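Local coordinates for protein xyloglucan-specific endo-beta-1,4-glucanase BoGH9A (Bacteroides ovatus, PDB 6DHT) that hydrolyses internal beta-1,4-glucosidic linkages in the xyloglucan backbone, releasing xyloglucan oligosaccharides during breakdown of this plant polysaccharide, at residues V40-V44 against F55-L60; W67-R72 against S532-S536; F197-K201 against T211-L215; Y314-N318 against T330-T336; Y411-I416 against Q447-L451. All blocks are in the same frame, centred on the assembly; numbering follows the deposited sequence.

Contact 1. Residues V40-V44 against F55-L60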
# COMPACT_ATOMS: atom_id res chain seq x y z
N VAL A 40 -7.02 29.65 -20.51
CA VAL A 40 -5.57 29.67 -20.68
C VAL A 40 -5.27 29.43 -22.16
O VAL A 40 -5.90 28.59 -22.80
CB VAL A 40 -4.89 28.56 -19.82
CG1 VAL A 40 -3.43 28.40 -20.18
CG2 VAL A 40 -5.04 28.91 -18.35
N GLU A 41 -4.30 30.17 -22.70
CA GLU A 41 -3.94 30.01 -24.10
C GLU A 41 -2.46 29.69 -24.30
O GLU A 41 -2.06 29.19 -25.35
CB GLU A 41 -4.31 31.27 -24.88
CG GLU A 41 -5.81 31.52 -24.92
CD GLU A 41 -6.20 32.78 -25.65
OE1 GLU A 41 -5.30 33.49 -26.17
OE2 GLU A 41 -7.41 33.07 -25.72
N GLU A 42 -1.67 29.96 -23.27
CA GLU A 42 -0.22 29.89 -23.39
C GLU A 42 0.45 29.68 -22.03
O GLU A 42 -0.03 30.18 -21.03
CB GLU A 42 0.24 31.21 -24.00
CG GLU A 42 1.71 31.36 -24.20
CD GLU A 42 2.02 32.70 -24.84
OE1 GLU A 42 1.39 33.02 -25.87
OE2 GLU A 42 2.89 33.43 -24.32
N PHE A 43 1.56 28.94 -22.00
CA PHE A 43 2.40 28.89 -20.81
C PHE A 43 3.86 28.94 -21.17
O PHE A 43 4.23 28.67 -22.32
CB PHE A 43 2.10 27.65 -19.94
CG PHE A 43 2.65 26.36 -20.50
CD1 PHE A 43 1.94 25.64 -21.45
CD2 PHE A 43 3.86 25.87 -20.06
CE1 PHE A 43 2.45 24.45 -21.96
CE2 PHE A 43 4.37 24.68 -20.55
CZ PHE A 43 3.67 23.98 -21.50
N VAL A 44 4.69 29.30 -20.19
CA VAL A 44 6.13 29.43 -20.39
C VAL A 44 6.88 28.78 -19.22
O VAL A 44 6.46 28.89 -18.07
CB VAL A 44 6.55 30.92 -20.51
CG1 VAL A 44 8.03 31.05 -20.77
CG2 VAL A 44 5.76 31.59 -21.62
N PHE A 55 11.13 27.04 -22.51
CA PHE A 55 10.06 26.40 -23.26
C PHE A 55 8.82 27.29 -23.30
O PHE A 55 8.49 27.96 -22.32
CB PHE A 55 9.68 25.06 -22.59
CG PHE A 55 8.68 24.24 -23.37
CD1 PHE A 55 9.11 23.32 -24.31
CD2 PHE A 55 7.33 24.38 -23.16
CE1 PHE A 55 8.20 22.57 -25.03
CE2 PHE A 55 6.42 23.63 -23.89
CZ PHE A 55 6.86 22.72 -24.81
N VAL A 56 8.13 27.29 -24.44
CA VAL A 56 6.87 27.97 -24.58
C VAL A 56 5.87 27.00 -25.20
O VAL A 56 6.16 26.38 -26.22
CB VAL A 56 6.98 29.23 -25.50
CG1 VAL A 56 5.62 29.88 -25.66
CG2 VAL A 56 7.98 30.22 -24.91
N GLY A 57 4.71 26.89 -24.58
CA GLY A 57 3.64 26.04 -25.06
C GLY A 57 2.38 26.79 -25.44
O GLY A 57 1.89 27.63 -24.69
N LYS A 58 1.84 26.44 -26.60
CA LYS A 58 0.61 27.04 -27.11
C LYS A 58 -0.31 25.95 -27.68
O LYS A 58 0.03 24.77 -27.64
CB LYS A 58 0.95 28.06 -28.21
CG LYS A 58 1.96 29.12 -27.77
CD LYS A 58 2.27 30.10 -28.91
CE LYS A 58 2.98 31.35 -28.38
NZ LYS A 58 3.37 32.28 -29.49
N SER A 59 -1.47 26.35 -28.19
CA SER A 59 -2.43 25.40 -28.78
C SER A 59 -2.74 24.28 -27.81
O SER A 59 -2.58 23.09 -28.12
CB SER A 59 -1.90 24.80 -30.08
OG SER A 59 -1.68 25.82 -31.02
N LEU A 60 -3.21 24.69 -26.64
CA LEU A 60 -3.34 23.78 -25.52
C LEU A 60 -4.64 22.99 -25.55
O LEU A 60 -5.71 23.52 -25.88
CB LEU A 60 -3.25 24.55 -24.21
CG LEU A 60 -2.04 25.47 -24.08
CD1 LEU A 60 -2.21 26.31 -22.84
CD2 LEU A 60 -0.73 24.69 -24.04
O HOH W 1 -4.02 27.45 -26.38

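Contact 2. Residues W67-R72 against S532-S536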
# COMPACT_ATOMS: atom_id res chain seq x y z
N TRP A 67 -18.84 15.48 -14.65
CA TRP A 67 -19.54 16.04 -13.49
C TRP A 67 -19.16 17.47 -13.11
O TRP A 67 -19.79 18.07 -12.24
CB TRP A 67 -19.31 15.14 -12.27
CG TRP A 67 -17.85 14.97 -11.93
CD1 TRP A 67 -17.07 15.84 -11.22
CD2 TRP A 67 -17.01 13.87 -12.28
NE1 TRP A 67 -15.79 15.33 -11.09
CE2 TRP A 67 -15.73 14.13 -11.75
CE3 TRP A 67 -17.22 12.68 -12.99
CZ2 TRP A 67 -14.67 13.24 -11.90
CZ3 TRP A 67 -16.17 11.81 -13.15
CH2 TRP A 67 -14.90 12.09 -12.61
N SER A 68 -18.13 18.02 -13.74
CA SER A 68 -17.65 19.34 -13.39
C SER A 68 -17.60 20.21 -14.63
O SER A 68 -17.14 19.78 -15.68
CB SER A 68 -16.25 19.29 -12.76
OG SER A 68 -15.72 20.60 -12.60
N ASP A 69 -18.09 21.44 -14.50
CA ASP A 69 -18.08 22.36 -15.62
C ASP A 69 -16.75 23.09 -15.76
O ASP A 69 -16.58 23.91 -16.66
CB ASP A 69 -19.22 23.37 -15.49
CG ASP A 69 -19.57 24.03 -16.81
OD1 ASP A 69 -19.74 23.28 -17.81
OD2 ASP A 69 -19.65 25.28 -16.86
N LYS A 70 -15.79 22.77 -14.88
CA LYS A 70 -14.48 23.41 -14.96
C LYS A 70 -13.78 22.99 -16.24
O LYS A 70 -13.84 21.82 -16.64
CB LYS A 70 -13.59 23.01 -13.77
CG LYS A 70 -13.94 23.58 -12.42
CD LYS A 70 -13.18 22.80 -11.35
CE LYS A 70 -13.26 23.43 -9.98
NZ LYS A 70 -12.47 22.64 -8.98
N THR A 71 -13.08 23.94 -16.87
CA THR A 71 -12.24 23.66 -18.02
C THR A 71 -10.84 23.35 -17.50
O THR A 71 -10.20 24.19 -16.87
CB THR A 71 -12.13 24.87 -18.98
OG1 THR A 71 -13.41 25.13 -19.57
CG2 THR A 71 -11.13 24.60 -20.10
N ARG A 72 -10.37 22.14 -17.76
CA ARG A 72 -9.02 21.74 -17.36
C ARG A 72 -8.09 21.83 -18.56
O ARG A 72 -8.35 21.22 -19.59
CB ARG A 72 -9.07 20.32 -16.81
CG ARG A 72 -9.41 20.22 -15.35
CD ARG A 72 -10.81 20.72 -14.95
NE ARG A 72 -10.98 20.55 -13.51
CZ ARG A 72 -11.71 19.60 -12.94
NH1 ARG A 72 -11.72 19.48 -11.62
NH2 ARG A 72 -12.45 18.75 -13.65
N SER A 532 -18.90 17.43 -6.67
CA SER A 532 -17.94 16.69 -7.48
C SER A 532 -17.27 15.57 -6.67
O SER A 532 -16.67 15.83 -5.62
CB SER A 532 -16.88 17.64 -8.03
OG SER A 532 -17.42 18.50 -9.02
N PRO A 533 -17.38 14.31 -7.14
CA PRO A 533 -16.83 13.19 -6.38
C PRO A 533 -15.33 13.31 -6.12
O PRO A 533 -14.90 12.86 -5.04
CB PRO A 533 -17.08 11.98 -7.29
CG PRO A 533 -18.03 12.39 -8.27
CD PRO A 533 -17.94 13.87 -8.42
N ASP A 534 -14.57 13.87 -7.05
CA ASP A 534 -13.11 13.98 -6.90
C ASP A 534 -12.69 15.14 -5.98
O ASP A 534 -11.50 15.36 -5.74
CB ASP A 534 -12.39 14.02 -8.26
CG ASP A 534 -12.86 15.13 -9.19
OD1 ASP A 534 -13.89 15.79 -8.90
OD2 ASP A 534 -12.21 15.33 -10.23
N GLU A 535 -13.68 15.86 -5.46
CA GLU A 535 -13.44 16.95 -4.53
C GLU A 535 -14.04 16.66 -3.15
O GLU A 535 -14.00 17.50 -2.25
CB GLU A 535 -14.02 18.24 -5.12
CG GLU A 535 -13.37 18.68 -6.43
CD GLU A 535 -13.96 19.97 -6.98
OE1 GLU A 535 -14.76 20.62 -6.28
OE2 GLU A 535 -13.63 20.33 -8.13
N SER A 536 -14.60 15.46 -2.98
CA SER A 536 -15.20 15.05 -1.72
C SER A 536 -14.15 14.59 -0.71
O SER A 536 -14.18 13.45 -0.24
CB SER A 536 -16.21 13.92 -1.93
OG SER A 536 -17.26 14.37 -2.76
O HOH W 2 -16.02 20.89 -9.65
O HOH W 3 -14.65 23.51 -7.19
O HOH W 4 -12.93 16.06 -12.73
O HOH W 5 -13.75 18.30 -10.12

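Contact 3. Residues F197-K201 against T211-L215. With CA (calcium ion), chain D; EDO (1,2-ethanediol), chain H.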
# COMPACT_ATOMS: atom_id res chain seq x y z
N PHE A 197 16.44 -2.23 -3.03
CA PHE A 197 16.14 -2.37 -1.62
C PHE A 197 17.35 -2.70 -0.76
O PHE A 197 17.38 -2.37 0.42
CB PHE A 197 15.01 -3.35 -1.42
CG PHE A 197 13.69 -2.80 -1.90
CD1 PHE A 197 13.08 -1.76 -1.22
CD2 PHE A 197 13.07 -3.32 -3.00
CE1 PHE A 197 11.87 -1.23 -1.68
CE2 PHE A 197 11.86 -2.79 -3.46
CZ PHE A 197 11.27 -1.75 -2.78
N SER A 198 18.38 -3.31 -1.35
CA SER A 198 19.60 -3.57 -0.60
C SER A 198 20.32 -2.29 -0.25
O SER A 198 20.85 -2.15 0.84
CB SER A 198 20.52 -4.49 -1.40
OG SER A 198 21.71 -4.74 -0.67
N ARG A 199 20.27 -1.32 -1.17
CA ARG A 199 20.93 -0.04 -0.99
C ARG A 199 20.12 0.98 -0.18
O ARG A 199 20.67 1.94 0.36
CB ARG A 199 21.25 0.58 -2.34
CG ARG A 199 22.23 -0.24 -3.17
CD ARG A 199 22.56 0.49 -4.44
NE ARG A 199 23.49 -0.28 -5.27
CZ ARG A 199 24.82 -0.21 -5.18
NH1 ARG A 199 25.40 0.60 -4.30
NH2 ARG A 199 25.58 -0.95 -5.98
N GLN A 200 18.81 0.79 -0.11
CA GLN A 200 17.94 1.74 0.58
C GLN A 200 18.21 1.76 2.07
O GLN A 200 18.19 0.71 2.69
CB GLN A 200 16.49 1.32 0.32
CG GLN A 200 15.43 2.24 0.91
CD GLN A 200 14.04 1.65 0.80
OE1 GLN A 200 13.82 0.47 1.03
NE2 GLN A 200 13.07 2.51 0.49
N LYS A 201 18.40 2.93 2.64
CA LYS A 201 18.54 3.04 4.09
C LYS A 201 17.62 4.13 4.62
O LYS A 201 17.66 5.27 4.17
CB LYS A 201 20.00 3.26 4.50
CG LYS A 201 20.95 2.08 4.17
CD LYS A 201 20.59 0.81 4.98
CE LYS A 201 21.48 -0.38 4.63
NZ LYS A 201 21.62 -0.60 3.16
N THR A 211 20.71 -6.91 6.66
CA THR A 211 19.45 -7.28 6.03
C THR A 211 18.85 -6.02 5.39
O THR A 211 18.92 -4.95 5.99
CB THR A 211 18.50 -7.85 7.05
OG1 THR A 211 19.12 -8.99 7.68
CG2 THR A 211 17.23 -8.34 6.37
N PRO A 212 18.30 -6.15 4.17
CA PRO A 212 17.58 -4.99 3.61
C PRO A 212 16.50 -4.47 4.55
O PRO A 212 15.72 -5.23 5.14
CB PRO A 212 16.96 -5.55 2.33
CG PRO A 212 17.92 -6.67 1.92
CD PRO A 212 18.28 -7.30 3.25
N ASP A 213 16.49 -3.16 4.70
CA ASP A 213 15.62 -2.48 5.66
C ASP A 213 14.14 -2.77 5.42
O ASP A 213 13.40 -2.88 6.39
CB ASP A 213 15.86 -0.97 5.68
CG ASP A 213 17.12 -0.56 6.42
OD1 ASP A 213 17.87 -1.44 6.89
OD2 ASP A 213 17.37 0.66 6.50
N LEU A 214 13.70 -2.90 4.16
CA LEU A 214 12.32 -3.31 3.90
C LEU A 214 12.02 -4.63 4.59
O LEU A 214 10.95 -4.77 5.20
CB LEU A 214 11.99 -3.37 2.41
CG LEU A 214 10.55 -3.76 2.07
CD1 LEU A 214 10.16 -3.06 0.77
CD2 LEU A 214 10.34 -5.24 1.96
N LEU A 215 12.93 -5.60 4.51
CA LEU A 215 12.70 -6.89 5.14
C LEU A 215 12.76 -6.79 6.66
O LEU A 215 11.98 -7.44 7.33
CB LEU A 215 13.71 -7.91 4.66
CG LEU A 215 13.61 -8.33 3.20
CD1 LEU A 215 14.61 -9.47 2.90
CD2 LEU A 215 12.20 -8.73 2.79
CA CA D . 18.82 -3.44 7.70
C1 EDO H . 22.97 -4.35 3.45
O1 EDO H . 22.41 -4.34 4.77
C2 EDO H . 22.14 -5.32 2.62
O2 EDO H . 20.81 -4.79 2.54
O HOH W 6 15.09 -1.81 1.97
O HOH W 7 18.53 -1.82 2.96
O HOH W 8 20.91 -2.66 6.92

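Contact 4. Residues Y314-N318 against T330-T336. With CA (calcium ion), chain C; EDO (1,2-ethanediol), chain E; IMD (imidazole), chain B.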
# COMPACT_ATOMS: atom_id res chain seq x y z
N TYR A 314 -15.45 -18.20 7.50
CA TYR A 314 -15.35 -16.76 7.33
C TYR A 314 -15.47 -16.02 8.66
O TYR A 314 -16.02 -16.55 9.64
CB TYR A 314 -16.44 -16.28 6.39
CG TYR A 314 -16.53 -17.10 5.13
CD1 TYR A 314 -15.39 -17.44 4.41
CD2 TYR A 314 -17.76 -17.57 4.68
CE1 TYR A 314 -15.48 -18.20 3.27
CE2 TYR A 314 -17.85 -18.32 3.53
CZ TYR A 314 -16.71 -18.64 2.83
OH TYR A 314 -16.82 -19.40 1.69
N TYR A 315 -14.96 -14.79 8.68
CA TYR A 315 -15.07 -13.95 9.86
C TYR A 315 -16.28 -13.06 9.68
O TYR A 315 -16.25 -12.11 8.90
CB TYR A 315 -13.84 -13.06 10.07
CG TYR A 315 -13.94 -12.29 11.38
CD1 TYR A 315 -13.64 -12.92 12.58
CD2 TYR A 315 -14.32 -10.96 11.41
CE1 TYR A 315 -13.73 -12.24 13.78
CE2 TYR A 315 -14.42 -10.28 12.60
CZ TYR A 315 -14.13 -10.92 13.79
OH TYR A 315 -14.21 -10.27 14.99
N ASN A 316 -17.35 -13.40 10.39
CA ASN A 316 -18.54 -12.56 10.43
C ASN A 316 -18.71 -12.02 11.84
O ASN A 316 -18.99 -12.77 12.78
CB ASN A 316 -19.78 -13.35 10.03
CG ASN A 316 -20.98 -12.47 9.81
OD1 ASN A 316 -21.34 -11.67 10.67
ND2 ASN A 316 -21.60 -12.57 8.64
N GLN A 317 -18.53 -10.71 12.00
CA GLN A 317 -18.47 -10.12 13.33
C GLN A 317 -19.85 -10.07 13.96
O GLN A 317 -20.00 -10.30 15.16
CB GLN A 317 -17.88 -8.72 13.28
CG GLN A 317 -17.44 -8.23 14.64
CD GLN A 317 -16.27 -7.27 14.55
OE1 GLN A 317 -15.12 -7.68 14.72
NE2 GLN A 317 -16.56 -6.02 14.30
N ASN A 318 -20.85 -9.73 13.16
CA ASN A 318 -22.23 -9.71 13.64
C ASN A 318 -22.65 -11.07 14.21
O ASN A 318 -23.23 -11.14 15.30
CB ASN A 318 -23.18 -9.27 12.53
CG ASN A 318 -23.28 -7.75 12.42
OD1 ASN A 318 -22.58 -7.01 13.12
ND2 ASN A 318 -24.16 -7.28 11.53
N THR A 330 -14.50 -3.53 16.31
CA THR A 330 -13.39 -2.95 15.56
C THR A 330 -13.39 -3.52 14.14
O THR A 330 -14.33 -4.20 13.77
CB THR A 330 -12.08 -3.26 16.26
OG1 THR A 330 -11.95 -4.67 16.37
CG2 THR A 330 -12.07 -2.65 17.66
N GLY A 331 -12.35 -3.27 13.34
CA GLY A 331 -12.41 -3.56 11.92
C GLY A 331 -12.74 -5.02 11.59
O GLY A 331 -12.13 -5.92 12.14
N GLU A 332 -13.69 -5.24 10.69
CA GLU A 332 -14.14 -6.59 10.43
C GLU A 332 -13.18 -7.36 9.52
O GLU A 332 -12.82 -8.49 9.83
CB GLU A 332 -15.53 -6.63 9.82
CG GLU A 332 -16.06 -8.05 9.71
CD GLU A 332 -17.48 -8.12 9.20
OE1 GLU A 332 -17.84 -7.31 8.32
OE2 GLU A 332 -18.24 -9.01 9.69
N TYR A 333 -12.78 -6.74 8.41
CA TYR A 333 -12.03 -7.45 7.35
C TYR A 333 -12.70 -8.78 7.05
O TYR A 333 -12.08 -9.84 7.16
CB TYR A 333 -10.55 -7.67 7.72
CG TYR A 333 -9.77 -6.36 7.74
CD1 TYR A 333 -9.42 -5.72 6.57
CD2 TYR A 333 -9.40 -5.78 8.94
CE1 TYR A 333 -8.72 -4.51 6.57
CE2 TYR A 333 -8.71 -4.56 8.96
CZ TYR A 333 -8.36 -3.95 7.75
OH TYR A 333 -7.68 -2.76 7.73
N GLY A 334 -13.99 -8.68 6.71
CA GLY A 334 -14.80 -9.85 6.43
C GLY A 334 -14.78 -10.18 4.95
O GLY A 334 -14.55 -9.30 4.11
N ASP A 335 -15.05 -11.45 4.63
CA ASP A 335 -14.94 -11.93 3.27
C ASP A 335 -15.56 -13.32 3.21
O ASP A 335 -15.23 -14.17 4.03
CB ASP A 335 -13.45 -12.01 2.90
CG ASP A 335 -13.18 -12.20 1.41
OD1 ASP A 335 -14.11 -12.19 0.57
OD2 ASP A 335 -11.98 -12.32 1.08
N THR A 336 -16.46 -13.54 2.25
CA THR A 336 -17.03 -14.87 2.05
C THR A 336 -16.52 -15.54 0.77
O THR A 336 -17.04 -16.57 0.35
CB THR A 336 -18.58 -14.83 1.99
OG1 THR A 336 -19.00 -13.94 0.96
CG2 THR A 336 -19.13 -14.37 3.32
CA CA C . -10.95 -12.98 -0.99
C1 EDO E . -11.63 -2.55 7.62
O1 EDO E . -12.37 -1.70 8.48
C2 EDO E . -12.58 -3.22 6.63
O2 EDO E . -13.44 -4.15 7.31
N1 IMD B . -8.36 1.84 7.62
C2 IMD B . -8.26 0.53 7.97
N3 IMD B . -8.18 -0.19 6.83
C4 IMD B . -8.26 0.65 5.77
C5 IMD B . -8.37 1.93 6.27
O HOH W 9 -13.62 -14.05 6.23
O HOH W 10 -17.49 -12.45 6.44
O HOH W 11 -20.80 -8.45 10.38
O HOH W 12 -12.95 -11.95 -1.98

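Contact 5. Residues Y411-I416 against Q447-L451. With PEG (di(hydroxyethyl)ether), chain S.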
# COMPACT_ATOMS: atom_id res chain seq x y z
N TYR A 411 -6.32 -6.28 -19.07
CA TYR A 411 -6.69 -5.30 -18.06
C TYR A 411 -5.97 -3.99 -18.33
O TYR A 411 -6.63 -2.93 -18.32
CB TYR A 411 -6.36 -5.84 -16.66
CG TYR A 411 -6.28 -4.79 -15.57
CD1 TYR A 411 -5.09 -4.16 -15.30
CD2 TYR A 411 -7.37 -4.50 -14.80
CE1 TYR A 411 -5.00 -3.21 -14.30
CE2 TYR A 411 -7.30 -3.56 -13.80
CZ TYR A 411 -6.10 -2.93 -13.56
OH TYR A 411 -6.04 -1.98 -12.55
N ALA A 412 -4.67 -4.04 -18.57
CA ALA A 412 -3.85 -2.84 -18.73
C ALA A 412 -4.28 -2.04 -19.95
O ALA A 412 -4.37 -0.82 -19.91
CB ALA A 412 -2.39 -3.19 -18.84
N ASP A 413 -4.55 -2.73 -21.05
CA ASP A 413 -4.96 -2.04 -22.27
C ASP A 413 -6.27 -1.30 -22.05
O ASP A 413 -6.45 -0.19 -22.55
CB ASP A 413 -5.11 -3.03 -23.43
CG ASP A 413 -3.78 -3.61 -23.86
OD1 ASP A 413 -2.73 -3.05 -23.51
OD2 ASP A 413 -3.79 -4.64 -24.58
N LYS A 414 -7.17 -1.90 -21.29
CA LYS A 414 -8.46 -1.27 -21.02
C LYS A 414 -8.28 -0.04 -20.13
O LYS A 414 -8.89 1.01 -20.36
CB LYS A 414 -9.41 -2.27 -20.37
CG LYS A 414 -10.89 -1.93 -20.49
CD LYS A 414 -11.79 -3.02 -19.89
CE LYS A 414 -11.62 -4.36 -20.61
NZ LYS A 414 -11.86 -4.26 -22.08
N VAL A 415 -7.42 -0.15 -19.12
CA VAL A 415 -7.18 0.94 -18.19
C VAL A 415 -6.61 2.18 -18.88
O VAL A 415 -6.98 3.30 -18.51
CB VAL A 415 -6.21 0.47 -17.06
CG1 VAL A 415 -5.53 1.65 -16.35
CG2 VAL A 415 -6.92 -0.42 -16.07
N ILE A 416 -5.74 2.00 -19.86
CA ILE A 416 -5.01 3.13 -20.45
C ILE A 416 -5.77 3.76 -21.62
O ILE A 416 -5.38 4.81 -22.13
CB ILE A 416 -3.59 2.79 -20.90
CG1 ILE A 416 -3.58 1.77 -22.04
CG2 ILE A 416 -2.76 2.27 -19.72
CD1 ILE A 416 -2.26 1.62 -22.71
N GLN A 447 -3.76 0.34 -9.46
CA GLN A 447 -3.81 0.38 -10.92
C GLN A 447 -2.42 0.69 -11.48
O GLN A 447 -1.94 0.03 -12.41
CB GLN A 447 -4.81 1.45 -11.37
CG GLN A 447 -5.07 1.56 -12.83
CD GLN A 447 -6.11 2.63 -13.06
OE1 GLN A 447 -5.77 3.79 -13.24
NE2 GLN A 447 -7.37 2.25 -12.96
N GLY A 448 -1.75 1.67 -10.89
CA GLY A 448 -0.36 1.97 -11.21
C GLY A 448 0.57 0.78 -11.06
O GLY A 448 1.39 0.53 -11.94
N VAL A 449 0.47 0.07 -9.95
CA VAL A 449 1.29 -1.12 -9.71
C VAL A 449 1.05 -2.14 -10.83
O VAL A 449 1.99 -2.75 -11.36
CB VAL A 449 0.99 -1.74 -8.33
CG1 VAL A 449 1.70 -3.08 -8.16
CG2 VAL A 449 1.40 -0.83 -7.21
N SER A 450 -0.22 -2.36 -11.17
CA SER A 450 -0.61 -3.29 -12.24
C SER A 450 0.01 -2.88 -13.58
O SER A 450 0.55 -3.72 -14.33
CB SER A 450 -2.12 -3.40 -12.33
OG SER A 450 -2.68 -3.78 -11.11
N LEU A 451 -0.03 -1.58 -13.89
CA LEU A 451 0.59 -1.08 -15.12
C LEU A 451 2.09 -1.25 -15.12
O LEU A 451 2.69 -1.55 -16.16
CB LEU A 451 0.21 0.41 -15.30
CG LEU A 451 -1.25 0.63 -15.65
CD1 LEU A 451 -1.63 2.09 -15.48
CD2 LEU A 451 -1.53 0.16 -17.10
C1 PEG S . -9.41 -1.23 -10.07
O1 PEG S . -8.84 -1.31 -8.76
C2 PEG S . -8.27 -1.34 -11.13
O2 PEG S . -8.41 -0.49 -12.29
C3 PEG S . -9.69 -0.35 -12.96
C4 PEG S . -10.31 -1.66 -13.44
O4 PEG S . -10.14 -1.83 -14.84

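Contact 1. Residues V40-V44 against F55-L60
Strands 42-44 and 55-58 run antiparallel, axes 4.8 Å apart and inclined at 169°, with Phe43 and Gly57 as the hydrogen-bonded pair: Phe43 N donates to Gly57 O (3.0 Å) and Gly57 N to Phe43 O (2.9 Å). Wedged between its own N and carbonyl carbon (chi1 75°), CG of Phe43 sets the ring over Gly57, whose N lies beneath the ring centre; a CB there would clash. Leu60 CD2 meets the ring edge, 3.8 Å from Phe43 CE1, while Phe55 CE2 comes obliquely to within 3.7 Å of Phe43 CZ. An alanine at Phe43 would remove this ring and is likely to leave Gly57, Leu60 and Phe55 facing a gap. On the other face Val44 and Val56 lie side by side. Beyond the paired residues a water donates to Glu41 O and accepts from Leu60 N. The hairpin of strands 42-47 and 53-58 packs the face bearing Phe43 against Leu75 of strand 72-76, as in a beta-sandwich of the immunoglobulin-like N-terminal domain.

Contact 2. Residues W67-R72 against S532-S536
Trp67 receives Pro533 over one face of its indole, with Pro533 CD 3.6 Å from the centroid of the five-membered ring in a CH-pi contact. The indole NE1 donates to Asp534 OD1 (2.9 Å) along a bent path of 146°, reaching the oxygen from above the carboxylate plane, which stands almost square to the ring. A leucine in place of Trp67 would probably leave Asp534 OD1 without its indole donor and Pro533 without the flat surface it rests on. Farther along, the extended chain of Lys70 comes from the opposite direction to Glu535 in a salt bridge, NZ meeting OE2 from above the carboxylate plane at 2.7 Å. These bonds tie the immunoglobulin-like N-terminal domain to the 3-10 turn 533-535 of the glycosyl hydrolase family 9 domain. Four waters fill out the polar layer. One donates to both Asp534 OD1 and Glu535 OE2 while accepting from Arg72 NH1, whose distance of 4.1 Å to Glu535 OE2 is too long for a direct salt bridge. Another bridges Ser68 OG, Ser532 OG and Glu535 OE2. In the second shell Asp36 forms salt bridges to both Lys70 and Arg72, and Ser68 OG accepts from Lys70 N (3.1 Å), an ST turn spanning Ser68 to Lys70.

Contact 3. Residues F197-K201 against T211-L215
Phe197 and Leu214 close the apolar side of a connection in which helix 194-199 hands over, through a calcium-binding loop, to helix 213-226, with Pro212 at the N-cap position. Leu214 CD1 sits over the phenyl face, 3.5 Å from Phe197 CE1, its CG having turned away from the backbone N (chi1 -179°) to reach across. Pro212 CB rests against Phe197 O. Polar contact runs through water: one molecule donates to Phe197 O and Gln200 OE1 and accepts from Leu214 N, each at 2.8 Å, so it links the end of one helix to the first turn of the next. A second water accepts from Asp213 N (3.0 Å). As for the metal, Thr211 O and Asp213 OD1 of 211-215 bind the calcium, with a water and Glu206, Asn209 and Asp216 completing the site. The other carboxylate oxygen of Asp213 accepts from Ser207 OG and Ile202 N, which fixes the rotation of the group, and Lys201 CD packs at 3.6 Å from Asp213 OD2.

Contact 4. Residues Y314-N318 against T330-T336
Swung clear of its backbone N (chi1 -173°) and extended beyond, the side chain of Glu332 crosses the gap to Gln317 and lays OE2 against the start of helix 317-321; Gln317 takes a similar first torsion (-164°) and sends its amide back to Thr330. Gln317 N donates to Glu332 OE2 on its anti lone pair at 2.9 Å, in a virtually straight bond of 179°. A water that accepts from Asn318 N donates to the same oxygen, so the carboxylate takes up donors at the helix N-terminus, whose positive end would probably favour its charged form. In the amide of Gln317, NE2 donates to Thr330 O (2.9 Å) in the carbonyl plane, and OE1 accepts from Tyr315 OH (2.8 Å) and from Lys239, which fixes the flip of the group. Glu332 CG meets the Tyr315 ring at its edge. At the far end Thr336 CA stands over the centre of the Tyr314 ring, 3.6 Å from its centroid, and waters join Tyr315 N to Asp335 O and, more weakly, Tyr315 O to Asp335 N. Asp335 OD2 binds calcium (2.4 Å) with Asp340 and Glu341 among the other ligands. The segment 330-336 thus runs from a calcium site to what is probably the catalytic cleft, where the Thr330 side chain lies about 5 Å from that of Asp171, the predicted nucleophile.

Contact 5. Residues Y411-I416 against Q447-L451
Gln447 NE2 donates to the ether oxygen O2 of a bound di(hydroxyethyl)ether at 3.0 Å, nearly straight (167°), while CD of the same amide packs 3.5 Å from Val415 CG1. The other end of that amide, OE1, accepts from Asn470, so both its polar atoms have partners. Val415 CG1 stands anti to its backbone N (chi1 160°), and the Val415 and Gln447 side chains come from opposite directions; the second methyl of Val415, CG2, lies over one face of the Tyr411 ring. Tyr411 CE1 approaches Ser450 CB obliquely at 3.5 Å. Ser450 OG turns to Tyr370 and to the backbone O of Asn446. Beyond these, Leu451 holds the apolar half: its CD2 touches Ile416 CG2 (3.6 Å) and Ala412 CB (3.9 Å), and CD1 faces Val415. Helices 395-416 and 439-458, of the alpha-helical glycosyl hydrolase domain, meet here with segment axes 10.3 Å apart and a signed crossing angle of -124°. Helix 461-474 lies alongside Ile416 and Leu451. Carbon-to-carbon contacts carry the join between the two segments, and the polar ends of Gln447 and Ser450 turn to other partners, so its hold rests on shape and apolar burial.

In the fold
Along the chain contact 1 closes first, within the immunoglobulin-like N-terminal domain. Contact 2 then opens in that domain and closes only near the end of the glycosyl hydrolase domain, so contacts 3, 4 and 5 fall, in that order, in the sequence it spans. Contacts 1 and 2 have centres about 23 Å apart; contacts 1 and 4, with centres about 53 Å apart, lie on opposite sides of the chain's centre. Contacts 3 and 4 each hold part of a separate calcium site, with centres about 34 Å apart, whereas contact 5, its centre about 28 Å from that of contact 3, joins two long helices. Contact 2 therefore fastens the beta domain to the helical catalytic domain, within which contacts 3, 4 and 5 all lie.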